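PDB 1JWQ: N-ACETYLMURAMOYL-L-ALANINE AMIDASE CwlV from Paenibacillus polymyxa, which probably hydrolyses, through its zinc-binding catalytic domain, the amide bond between N-acetylmuramoyl groups and L-alanine in cell-wall peptidoglycan. Local coordinates for residues Phe76-Ala81 against Ala138-Val143. Sequence-based numbering, arbitrary orientation.
Sequences FVSIHA and AVLLEV. With ZN (zinc ion), chain B.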
ATOM      1  N   PHE A  76      -9.887  -1.654  -0.100  1.00  9.85           N
ATOM      2  CA  PHE A  76      -8.902  -1.683   0.967  1.00  9.51           C
ATOM      3  C   PHE A  76      -7.531  -1.800   0.315  1.00  9.36           C
ATOM      4  O   PHE A  76      -7.320  -2.642  -0.552  1.00 11.13           O
ATOM      5  CB  PHE A  76      -9.177  -2.881   1.879  1.00  9.51           C
ATOM      6  CG  PHE A  76      -8.182  -3.055   2.993  1.00  9.25           C
ATOM      7  CD1 PHE A  76      -7.033  -3.816   2.803  1.00  9.75           C
ATOM      8  CD2 PHE A  76      -8.415  -2.491   4.247  1.00 10.43           C
ATOM      9  CE1 PHE A  76      -6.129  -4.020   3.847  1.00  7.81           C
ATOM     10  CE2 PHE A  76      -7.520  -2.685   5.298  1.00  9.47           C
ATOM     11  CZ  PHE A  76      -6.374  -3.454   5.096  1.00  9.67           C
ATOM     12  N   VAL A  77      -6.613  -0.934   0.713  1.00  9.55           N
ATOM     13  CA  VAL A  77      -5.266  -0.965   0.164  1.00  9.06           C
ATOM     14  C   VAL A  77      -4.267  -0.942   1.305  1.00  7.40           C
ATOM     15  O   VAL A  77      -4.251  -0.009   2.109  1.00  9.05           O
ATOM     16  CB  VAL A  77      -4.980   0.252  -0.743  1.00  8.03           C
ATOM     17  CG1 VAL A  77      -3.551   0.178  -1.278  1.00 10.67           C
ATOM     18  CG2 VAL A  77      -5.972   0.290  -1.903  1.00  9.32           C
ATOM     19  N   SER A  78      -3.442  -1.978   1.379  1.00  8.41           N
ATOM     20  CA  SER A  78      -2.419  -2.050   2.411  1.00  6.91           C
ATOM     21  C   SER A  78      -1.100  -1.718   1.725  1.00  8.50           C
ATOM     22  O   SER A  78      -0.776  -2.287   0.684  1.00  9.92           O
ATOM     23  CB  SER A  78      -2.373  -3.447   3.028  1.00  7.92           C
ATOM     24  OG  SER A  78      -1.510  -3.458   4.152  1.00  8.68           O
ATOM     25  N   ILE A  79      -0.359  -0.775   2.299  1.00  8.28           N
ATOM     26  CA  ILE A  79       0.907  -0.340   1.730  1.00  9.37           C
ATOM     27  C   ILE A  79       2.087  -0.874   2.532  1.00  8.33           C
ATOM     28  O   ILE A  79       2.155  -0.715   3.750  1.00 10.45           O
ATOM     29  CB  ILE A  79       0.977   1.199   1.662  1.00  9.52           C
ATOM     30  CG1 ILE A  79      -0.176   1.730   0.801  1.00 11.30           C
ATOM     31  CG2 ILE A  79       2.310   1.627   1.069  1.00 11.57           C
ATOM     32  CD1 ILE A  79      -0.228   3.255   0.711  1.00 11.15           C
ATOM     33  N   HIS A  80       3.005  -1.514   1.821  1.00  9.46           N
ATOM     34  CA  HIS A  80       4.178  -2.126   2.427  1.00  9.42           C
ATOM     35  C   HIS A  80       5.433  -1.913   1.588  1.00  9.94           C
ATOM     36  O   HIS A  80       5.376  -1.409   0.468  1.00 10.36           O
ATOM     37  CB  HIS A  80       3.948  -3.634   2.569  1.00  8.41           C
ATOM     38  CG  HIS A  80       2.937  -4.001   3.608  1.00  9.48           C
ATOM     39  ND1 HIS A  80       3.289  -4.499   4.843  1.00  9.43           N
ATOM     40  CD2 HIS A  80       1.584  -3.948   3.594  1.00  6.20           C
ATOM     41  CE1 HIS A  80       2.199  -4.741   5.547  1.00 10.07           C
ATOM     42  NE2 HIS A  80       1.149  -4.415   4.813  1.00  8.83           N
ATOM     43  N   ALA A  81       6.568  -2.302   2.162  1.00 11.35           N
ATOM     44  CA  ALA A  81       7.864  -2.240   1.495  1.00 12.15           C
ATOM     45  C   ALA A  81       8.399  -3.651   1.718  1.00 14.48           C
ATOM     46  O   ALA A  81       8.210  -4.229   2.794  1.00 14.00           O
ATOM     47  CB  ALA A  81       8.770  -1.207   2.148  1.00 14.91           C
ATOM     48  N   ALA A 138      -9.586  -5.964  -2.053  1.00 10.67           N
ATOM     49  CA  ALA A 138      -8.452  -5.599  -1.220  1.00  9.31           C
ATOM     50  C   ALA A 138      -7.130  -6.057  -1.791  1.00  7.87           C
ATOM     51  O   ALA A 138      -6.973  -7.213  -2.180  1.00 11.06           O
ATOM     52  CB  ALA A 138      -8.634  -6.180   0.188  1.00  8.36           C
ATOM     53  N   VAL A 139      -6.170  -5.148  -1.829  1.00  8.39           N
ATOM     54  CA  VAL A 139      -4.855  -5.491  -2.341  1.00  8.22           C
ATOM     55  C   VAL A 139      -3.775  -5.012  -1.392  1.00  8.72           C
ATOM     56  O   VAL A 139      -3.989  -4.101  -0.589  1.00  9.04           O
ATOM     57  CB  VAL A 139      -4.612  -4.874  -3.733  1.00  9.00           C
ATOM     58  CG1 VAL A 139      -5.649  -5.407  -4.727  1.00  7.92           C
ATOM     59  CG2 VAL A 139      -4.676  -3.354  -3.652  1.00 10.39           C
ATOM     60  N   LEU A 140      -2.620  -5.657  -1.470  1.00  8.08           N
ATOM     61  CA  LEU A 140      -1.487  -5.283  -0.641  1.00  9.33           C
ATOM     62  C   LEU A 140      -0.368  -4.947  -1.610  1.00  8.77           C
ATOM     63  O   LEU A 140      -0.037  -5.735  -2.497  1.00  8.70           O
ATOM     64  CB  LEU A 140      -1.082  -6.434   0.282  1.00  7.70           C
ATOM     65  CG  LEU A 140       0.025  -6.096   1.284  1.00  9.21           C
ATOM     66  CD1 LEU A 140      -0.179  -6.889   2.572  1.00 10.08           C
ATOM     67  CD2 LEU A 140       1.386  -6.391   0.659  1.00  8.65           C
ATOM     68  N   LEU A 141       0.196  -3.760  -1.453  1.00  8.70           N
ATOM     69  CA  LEU A 141       1.252  -3.314  -2.338  1.00  9.42           C
ATOM     70  C   LEU A 141       2.613  -3.369  -1.668  1.00  8.97           C
ATOM     71  O   LEU A 141       2.785  -2.866  -0.566  1.00 10.43           O
ATOM     72  CB  LEU A 141       0.970  -1.877  -2.791  1.00  9.68           C
ATOM     73  CG  LEU A 141      -0.454  -1.570  -3.272  1.00  9.50           C
ATOM     74  CD1 LEU A 141      -0.546  -0.089  -3.631  1.00  9.15           C
ATOM     75  CD2 LEU A 141      -0.806  -2.439  -4.473  1.00 10.11           C
ATOM     76  N   GLU A 142       3.564  -4.018  -2.329  1.00  9.17           N
ATOM     77  CA  GLU A 142       4.934  -4.077  -1.833  1.00 11.02           C
ATOM     78  C   GLU A 142       5.609  -3.152  -2.838  1.00 10.65           C
ATOM     79  O   GLU A 142       5.971  -3.565  -3.938  1.00 11.35           O
ATOM     80  CB  GLU A 142       5.478  -5.504  -1.924  1.00 11.23           C
ATOM     81  CG  GLU A 142       4.932  -6.436  -0.844  1.00 13.13           C
ATOM     82  CD  GLU A 142       5.450  -6.097   0.544  1.00 17.20           C
ATOM     83  OE1 GLU A 142       4.982  -6.713   1.529  1.00 18.93           O
ATOM     84  OE2 GLU A 142       6.332  -5.220   0.655  1.00 18.10           O
ATOM     85  N   VAL A 143       5.748  -1.888  -2.454  1.00 10.50           N
ATOM     86  CA  VAL A 143       6.297  -0.866  -3.337  1.00 10.67           C
ATOM     87  C   VAL A 143       7.683  -1.124  -3.901  1.00 11.57           C
ATOM     88  O   VAL A 143       7.915  -0.916  -5.088  1.00 11.55           O
ATOM     89  CB  VAL A 143       6.288   0.511  -2.645  1.00 10.95           C
ATOM     90  CG1 VAL A 143       6.704   1.593  -3.633  1.00 11.38           C
ATOM     91  CG2 VAL A 143       4.891   0.803  -2.098  1.00 11.71           C
TER
HETATM   92 ZN    ZN B1001       5.276  -5.167   5.423  1.00 16.91          ZN
HETATM   93  O   HOH W   1       6.212  -6.083   3.882  1.00 13.11           O
HETATM   94  O   HOH W   2       4.537  -7.271   5.759  1.00 15.64           O
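Torsions place the imidazole of His-80 beside its own backbone N and the CG of Leu-140 opposite its backbone N (chi1 -175°), beside the carbonyl carbon, and the two groups come together on the sheet face they share. Leu-140 CG comes within 3.5 Å of His-80 CD2, and the two side chains cross at about a right angle. His-80 ND1 coordinates the zinc ion at 2.2 Å, while NE2 gives a weak hydrogen bond in the ring plane to Ser-78 OG, itself hydrogen-bonded to Asp-7 OD1; the zinc bond, helped by this weak bond, probably limits rotation of the ring. With an alanine in place of Leu-140, a gap would probably open beside His-80 CD2, leaving the metal-binding ring less firmly buttressed. The bent chain of Glu-142 brings OE1 3.4 Å from His-80 CB, with carboxylate and ring planes 49° apart. A zinc-bound water donates to Glu-142 OE1 (2.7 Å) and to Ala-81 O, consistent with a polarised metal-bound water; His-10 and Glu-26 complete the site's protein ligands.

The backbones run parallel, joined by five backbone hydrogen bonds that alternate in direction; Leu-141 N to Ser-78 O (2.8 Å) is nearly straight at 172°. On the opposite face of the sheet from His-80, Val-77 CG1 packs on Leu-141 CD1 at 3.8 Å.

The pair forms the middle of the mixed sheet of this alpha-beta-alpha domain: strand 2-8 flanks 75-82, and antiparallel strand 92-96 flanks 138-145. Helix 102-116 covers Val-77, Val-139 and Leu-141, while helix 129-132 packs against Phe-76, Ser-78, Ala-138 and Leu-140 on the other face.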